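Local coordinates for D-alanyl transferase DltD (Enterococcus faecium TX0133A04, PDB 6PFX), which probably transfers D-alanine to lipoteichoic acid in the cell wall biogenesis of this Gram-positive bacterium, using an SGNH-hydrolase-like domain, at residues A[93-105]-A[282-296]. Numbering follows the deposited sequence.
Sequences MKNKKVVFIISPQ and LAKNHNEVLFIIPPV
The carbonyl oxygen of Met93 is gripped twice: Asn287 ND2 donates to Met93 O at 2.8 Å, and Lys96 N closes the type II turn of Met93 to Lys96 on the same atom, at the entry to the central parallel sheet of what is, by family, an SGNH-hydrolase-like alpha/beta fold. The second hydrogen of the amide goes to Lys96 O, 2.9 Å from Asn287 ND2, so one side chain clamps both ends of the turn that leads into strand 97-101. With CG beside its backbone N (chi1 -69°), Asn287 turns its amide toward the 93-96 turn, and the two bonds fix its rotation. Beside the turn, helix 271-284 ends in a Schellman motif at His286, and Asn95 N donates to Asn285 O.

From here the two strands run parallel: 97-101 is the central strand of the five-stranded sheet and 288-293 its neighbour, next to strand 330-332. Val98 and Phe100 each bond through N and O to the neighbouring strand, and Ile102 N continues the ladder to Ile292 O at 2.9 Å. Val98, Phe100, Val289 and Phe291 share one face of the sheet. There the Phe100 and Phe291 rings meet obliquely, planes 52° apart, with Phe291 CD1 3.7 Å from Phe100 CB, while Leu322 of helix 308-323 packs on Phe291. Val99, Ile101, Leu290 and Ile292 line the other face, where helix 351-365 covers Leu290. Ile101 and Ile292 lie side by side, their CD1 atoms pressed to a tight 3.3 Å.

Past the strands Pro294 has no N-H to offer; its CD sits 3.1 Å from Ile102 O, a buried carbonyl with no hydrogen-bond partner in the model. Gln105 lies near a possible Ser46-His348-Asp345 triad, and a water accepts from Gln105 NE2 while donating to Pro295 O, 2.8 Å from each.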
loop_
_atom_site.group_PDB
_atom_site.type_symbol
_atom_site.label_atom_id
_atom_site.label_comp_id
_atom_site.label_asym_id
_atom_site.label_seq_id
_atom_site.Cartn_x
_atom_site.Cartn_y
_atom_site.Cartn_z
ATOM N N MET A 93 -10.155 -12.330 -3.472
ATOM C CA MET A 93 -9.398 -11.442 -4.336
ATOM C C MET A 93 -9.284 -11.932 -5.769
ATOM O O MET A 93 -8.765 -11.199 -6.613
ATOM C CB MET A 93 -7.976 -11.267 -3.788
ATOM C CG MET A 93 -7.924 -10.459 -2.544
ATOM S SD MET A 93 -7.995 -8.717 -2.960
ATOM C CE MET A 93 -6.397 -8.447 -3.748
ATOM N N LYS A 94 -9.736 -13.139 -6.078
ATOM C CA LYS A 94 -9.478 -13.685 -7.401
ATOM C C LYS A 94 -10.040 -12.761 -8.478
ATOM O O LYS A 94 -11.199 -12.338 -8.418
ATOM C CB LYS A 94 -10.109 -15.076 -7.514
ATOM C CG LYS A 94 -9.802 -15.778 -8.840
ATOM C CD LYS A 94 -10.443 -17.151 -8.941
ATOM C CE LYS A 94 -10.109 -17.799 -10.278
ATOM N NZ LYS A 94 -10.742 -19.138 -10.411
ATOM N N ASN A 95 -9.206 -12.441 -9.462
ATOM C CA ASN A 95 -9.590 -11.727 -10.669
ATOM C C ASN A 95 -9.972 -10.270 -10.431
ATOM O O ASN A 95 -10.387 -9.598 -11.376
ATOM C CB ASN A 95 -10.752 -12.414 -11.410
ATOM C CG ASN A 95 -10.387 -13.780 -11.929
ATOM O OD1 ASN A 95 -11.138 -14.740 -11.763
ATOM N ND2 ASN A 95 -9.246 -13.872 -12.589
ATOM N N LYS A 96 -9.843 -9.749 -9.220
ATOM C CA LYS A 96 -10.213 -8.361 -9.003
ATOM C C LYS A 96 -9.183 -7.389 -9.576
ATOM O O LYS A 96 -7.983 -7.671 -9.668
ATOM C CB LYS A 96 -10.396 -8.089 -7.508
ATOM C CG LYS A 96 -11.598 -8.816 -6.901
ATOM C CD LYS A 96 -11.868 -8.397 -5.467
ATOM C CE LYS A 96 -12.532 -7.029 -5.391
ATOM N NZ LYS A 96 -14.004 -6.973 -5.650
ATOM N N LYS A 97 -9.675 -6.221 -9.962
ATOM C CA LYS A 97 -8.796 -5.079 -10.153
ATOM C C LYS A 97 -8.334 -4.529 -8.808
ATOM O O LYS A 97 -9.061 -4.563 -7.809
ATOM C CB LYS A 97 -9.513 -4.000 -10.962
ATOM C CG LYS A 97 -9.720 -4.400 -12.425
ATOM C CD LYS A 97 -10.359 -3.263 -13.185
ATOM C CE LYS A 97 -10.545 -3.583 -14.641
ATOM N NZ LYS A 97 -11.510 -4.700 -14.782
ATOM N N VAL A 98 -7.095 -4.018 -8.807
ATOM C CA VAL A 98 -6.394 -3.552 -7.614
ATOM C C VAL A 98 -5.688 -2.239 -7.927
ATOM O O VAL A 98 -5.112 -2.073 -9.006
ATOM C CB VAL A 98 -5.345 -4.590 -7.161
ATOM C CG1 VAL A 98 -4.593 -4.105 -5.930
ATOM C CG2 VAL A 98 -6.007 -5.950 -6.917
ATOM N N VAL A 99 -5.712 -1.312 -6.975
ATOM C CA VAL A 99 -4.886 -0.111 -7.014
ATOM C C VAL A 99 -3.924 -0.214 -5.848
ATOM O O VAL A 99 -4.339 -0.495 -4.719
ATOM C CB VAL A 99 -5.737 1.163 -6.904
ATOM C CG1 VAL A 99 -4.886 2.440 -6.935
ATOM C CG2 VAL A 99 -6.715 1.235 -8.028
ATOM N N PHE A 100 -2.642 -0.008 -6.118
ATOM C CA PHE A 100 -1.604 -0.165 -5.106
ATOM C C PHE A 100 -0.688 1.049 -5.167
ATOM O O PHE A 100 -0.039 1.280 -6.189
ATOM C CB PHE A 100 -0.807 -1.455 -5.360
ATOM C CG PHE A 100 0.100 -1.873 -4.220
ATOM C CD1 PHE A 100 1.238 -1.159 -3.942
ATOM C CD2 PHE A 100 -0.188 -2.993 -3.434
ATOM C CE1 PHE A 100 2.079 -1.548 -2.904
ATOM C CE2 PHE A 100 0.648 -3.376 -2.390
ATOM C CZ PHE A 100 1.774 -2.655 -2.131
ATOM N N ILE A 101 -0.579 1.781 -4.061
ATOM C CA ILE A 101 0.300 2.946 -3.973
ATOM C C ILE A 101 1.614 2.501 -3.338
ATOM O O ILE A 101 1.623 2.067 -2.180
ATOM C CB ILE A 101 -0.342 4.067 -3.140
ATOM C CG1 ILE A 101 -1.810 4.309 -3.494
ATOM C CG2 ILE A 101 0.468 5.350 -3.303
ATOM C CD1 ILE A 101 -2.052 4.738 -4.861
ATOM N N ILE A 102 2.713 2.615 -4.090
ATOM C CA ILE A 102 4.048 2.218 -3.640
ATOM C C ILE A 102 4.730 3.446 -3.037
ATOM O O ILE A 102 5.067 4.381 -3.767
ATOM C CB ILE A 102 4.892 1.725 -4.824
ATOM C CG1 ILE A 102 4.218 0.581 -5.575
ATOM C CG2 ILE A 102 6.289 1.277 -4.352
ATOM C CD1 ILE A 102 4.944 0.178 -6.851
ATOM N N SER A 103 4.994 3.442 -1.726
ATOM C CA SER A 103 5.723 4.560 -1.110
ATOM C C SER A 103 7.229 4.335 -1.203
ATOM O O SER A 103 7.723 3.336 -0.672
ATOM C CB SER A 103 5.334 4.710 0.356
ATOM O OG SER A 103 3.984 5.096 0.499
ATOM N N PRO A 104 7.996 5.239 -1.822
ATOM C CA PRO A 104 9.464 5.063 -1.827
ATOM C C PRO A 104 10.062 4.943 -0.426
ATOM O O PRO A 104 11.031 4.191 -0.231
ATOM C CB PRO A 104 9.946 6.311 -2.591
ATOM C CG PRO A 104 8.738 6.708 -3.473
ATOM C CD PRO A 104 7.569 6.442 -2.567
ATOM N N GLN A 105 9.458 5.614 0.566
ATOM C CA GLN A 105 10.011 5.653 1.915
ATOM C C GLN A 105 9.943 4.308 2.617
ATOM O O GLN A 105 10.610 4.112 3.638
ATOM C CB GLN A 105 9.261 6.673 2.771
ATOM C CG GLN A 105 9.293 8.075 2.222
ATOM C CD GLN A 105 8.360 8.263 1.034
ATOM O OE1 GLN A 105 7.347 7.562 0.899
ATOM N NE2 GLN A 105 8.716 9.187 0.146
ATOM N N LEU A 282 -0.566 -11.280 -6.127
ATOM C CA LEU A 282 -1.349 -10.625 -7.168
ATOM C C LEU A 282 -1.344 -11.464 -8.430
ATOM O O LEU A 282 -2.383 -11.648 -9.073
ATOM C CB LEU A 282 -0.786 -9.234 -7.446
ATOM C CG LEU A 282 -1.049 -8.254 -6.313
ATOM C CD1 LEU A 282 -0.141 -7.041 -6.527
ATOM C CD2 LEU A 282 -2.452 -7.783 -6.270
ATOM N N ALA A 283 -0.199 -12.051 -8.758
ATOM C CA ALA A 283 -0.112 -12.852 -9.970
ATOM C C ALA A 283 -0.905 -14.143 -9.815
ATOM O O ALA A 283 -1.641 -14.541 -10.727
ATOM C CB ALA A 283 1.358 -13.123 -10.299
ATOM N N LYS A 284 -0.799 -14.792 -8.652
ATOM C CA LYS A 284 -1.509 -16.056 -8.444
ATOM C C LYS A 284 -3.018 -15.861 -8.474
ATOM O O LYS A 284 -3.746 -16.756 -8.919
ATOM C CB LYS A 284 -1.032 -16.722 -7.152
ATOM C CG LYS A 284 0.385 -17.283 -7.305
ATOM C CD LYS A 284 0.993 -17.824 -6.015
ATOM C CE LYS A 284 2.433 -18.310 -6.231
ATOM N NZ LYS A 284 3.131 -18.570 -4.929
ATOM N N ASN A 285 -3.497 -14.697 -8.039
ATOM C CA ASN A 285 -4.910 -14.358 -8.083
ATOM C C ASN A 285 -5.377 -13.839 -9.438
ATOM O O ASN A 285 -6.569 -13.541 -9.594
ATOM C CB ASN A 285 -5.205 -13.221 -7.105
ATOM C CG ASN A 285 -5.260 -13.663 -5.689
ATOM O OD1 ASN A 285 -5.481 -14.836 -5.390
ATOM N ND2 ASN A 285 -5.104 -12.705 -4.785
ATOM N N HIS A 286 -4.476 -13.677 -10.400
ATOM C CA HIS A 286 -4.812 -13.063 -11.686
ATOM C C HIS A 286 -5.433 -11.675 -11.507
ATOM O O HIS A 286 -6.374 -11.291 -12.212
ATOM C CB HIS A 286 -5.675 -14.003 -12.533
ATOM C CG HIS A 286 -5.069 -15.366 -12.701
ATOM N ND1 HIS A 286 -3.951 -15.592 -13.477
ATOM C CD2 HIS A 286 -5.403 -16.566 -12.168
ATOM C CE1 HIS A 286 -3.630 -16.873 -13.424
ATOM N NE2 HIS A 286 -4.496 -17.486 -12.637
ATOM N N ASN A 287 -4.895 -10.906 -10.564
ATOM C CA ASN A 287 -5.334 -9.536 -10.387
ATOM C C ASN A 287 -4.745 -8.669 -11.492
ATOM O O ASN A 287 -3.576 -8.808 -11.849
ATOM C CB ASN A 287 -4.832 -8.974 -9.058
ATOM C CG ASN A 287 -5.487 -9.611 -7.866
ATOM O OD1 ASN A 287 -4.817 -10.129 -6.980
ATOM N ND2 ASN A 287 -6.808 -9.598 -7.844
ATOM N N GLU A 288 -5.544 -7.751 -12.013
ATOM C CA GLU A 288 -5.020 -6.654 -12.811
ATOM C C GLU A 288 -4.787 -5.495 -11.853
ATOM O O GLU A 288 -5.640 -5.209 -11.007
ATOM C CB GLU A 288 -6.004 -6.250 -13.899
ATOM C CG GLU A 288 -6.165 -7.314 -15.003
ATOM C CD GLU A 288 -4.976 -7.385 -15.967
ATOM O OE1 GLU A 288 -4.095 -6.499 -15.947
ATOM O OE2 GLU A 288 -4.918 -8.347 -16.764
ATOM N N VAL A 289 -3.626 -4.862 -11.946
ATOM C CA VAL A 289 -3.210 -3.898 -10.937
ATOM C C VAL A 289 -2.759 -2.613 -11.612
ATOM O O VAL A 289 -2.077 -2.647 -12.643
ATOM C CB VAL A 289 -2.050 -4.438 -10.060
ATOM C CG1 VAL A 289 -1.833 -3.559 -8.823
ATOM C CG2 VAL A 289 -2.259 -5.879 -9.657
ATOM N N LEU A 290 -3.135 -1.479 -11.016
ATOM C CA LEU A 290 -2.534 -0.179 -11.294
ATOM C C LEU A 290 -1.650 0.194 -10.106
ATOM O O LEU A 290 -2.145 0.349 -8.981
ATOM C CB LEU A 290 -3.595 0.902 -11.523
ATOM C CG LEU A 290 -3.095 2.355 -11.600
ATOM C CD1 LEU A 290 -2.178 2.596 -12.808
ATOM C CD2 LEU A 290 -4.267 3.361 -11.615
ATOM N N PHE A 291 -0.347 0.312 -10.352
ATOM C CA PHE A 291 0.601 0.778 -9.350
ATOM C C PHE A 291 0.821 2.273 -9.535
ATOM O O PHE A 291 0.891 2.759 -10.666
ATOM C CB PHE A 291 1.945 0.047 -9.468
ATOM C CG PHE A 291 1.856 -1.428 -9.167
ATOM C CD1 PHE A 291 1.942 -1.883 -7.864
ATOM C CD2 PHE A 291 1.685 -2.355 -10.186
ATOM C CE1 PHE A 291 1.854 -3.241 -7.568
ATOM C CE2 PHE A 291 1.587 -3.724 -9.899
ATOM C CZ PHE A 291 1.681 -4.161 -8.589
ATOM N N ILE A 292 0.894 2.998 -8.419
ATOM C CA ILE A 292 1.125 4.445 -8.396
ATOM C C ILE A 292 2.375 4.707 -7.568
ATOM O O ILE A 292 2.481 4.226 -6.432
ATOM C CB ILE A 292 -0.100 5.197 -7.823
ATOM C CG1 ILE A 292 -1.338 4.851 -8.661
ATOM C CG2 ILE A 292 0.164 6.715 -7.748
ATOM C CD1 ILE A 292 -2.672 5.298 -8.084
ATOM N N ILE A 293 3.309 5.481 -8.132
ATOM C CA ILE A 293 4.556 5.845 -7.466
ATOM C C ILE A 293 4.554 7.356 -7.290
ATOM O O ILE A 293 4.677 8.090 -8.283
ATOM C CB ILE A 293 5.783 5.462 -8.296
ATOM C CG1 ILE A 293 5.728 3.993 -8.701
ATOM C CG2 ILE A 293 7.024 5.703 -7.451
ATOM C CD1 ILE A 293 6.864 3.527 -9.608
ATOM N N PRO A 294 4.379 7.858 -6.074
ATOM C CA PRO A 294 4.322 9.304 -5.864
ATOM C C PRO A 294 5.710 9.904 -5.813
ATOM O O PRO A 294 6.691 9.215 -5.500
ATOM C CB PRO A 294 3.664 9.430 -4.483
ATOM C CG PRO A 294 4.182 8.190 -3.767
ATOM C CD PRO A 294 4.084 7.111 -4.838
ATOM N N PRO A 295 5.814 11.197 -6.057
ATOM C CA PRO A 295 7.079 11.910 -5.896
ATOM C C PRO A 295 7.266 12.343 -4.448
ATOM O O PRO A 295 6.444 12.091 -3.578
ATOM C CB PRO A 295 6.857 13.151 -6.753
ATOM C CG PRO A 295 5.387 13.438 -6.537
ATOM C CD PRO A 295 4.722 12.081 -6.506
ATOM N N VAL A 296 8.383 13.024 -4.206
ATOM C CA VAL A 296 8.582 13.812 -2.997
ATOM C C VAL A 296 8.626 15.268 -3.424
ATOM O O VAL A 296 9.293 15.601 -4.410
ATOM C CB VAL A 296 9.871 13.426 -2.257
ATOM C CG1 VAL A 296 10.090 14.389 -1.101
ATOM C CG2 VAL A 296 9.776 12.005 -1.777
HETATM O O HOH W 1 -8.437 -8.327 -12.829
HETATM O O HOH W 2 6.775 10.184 -1.530
#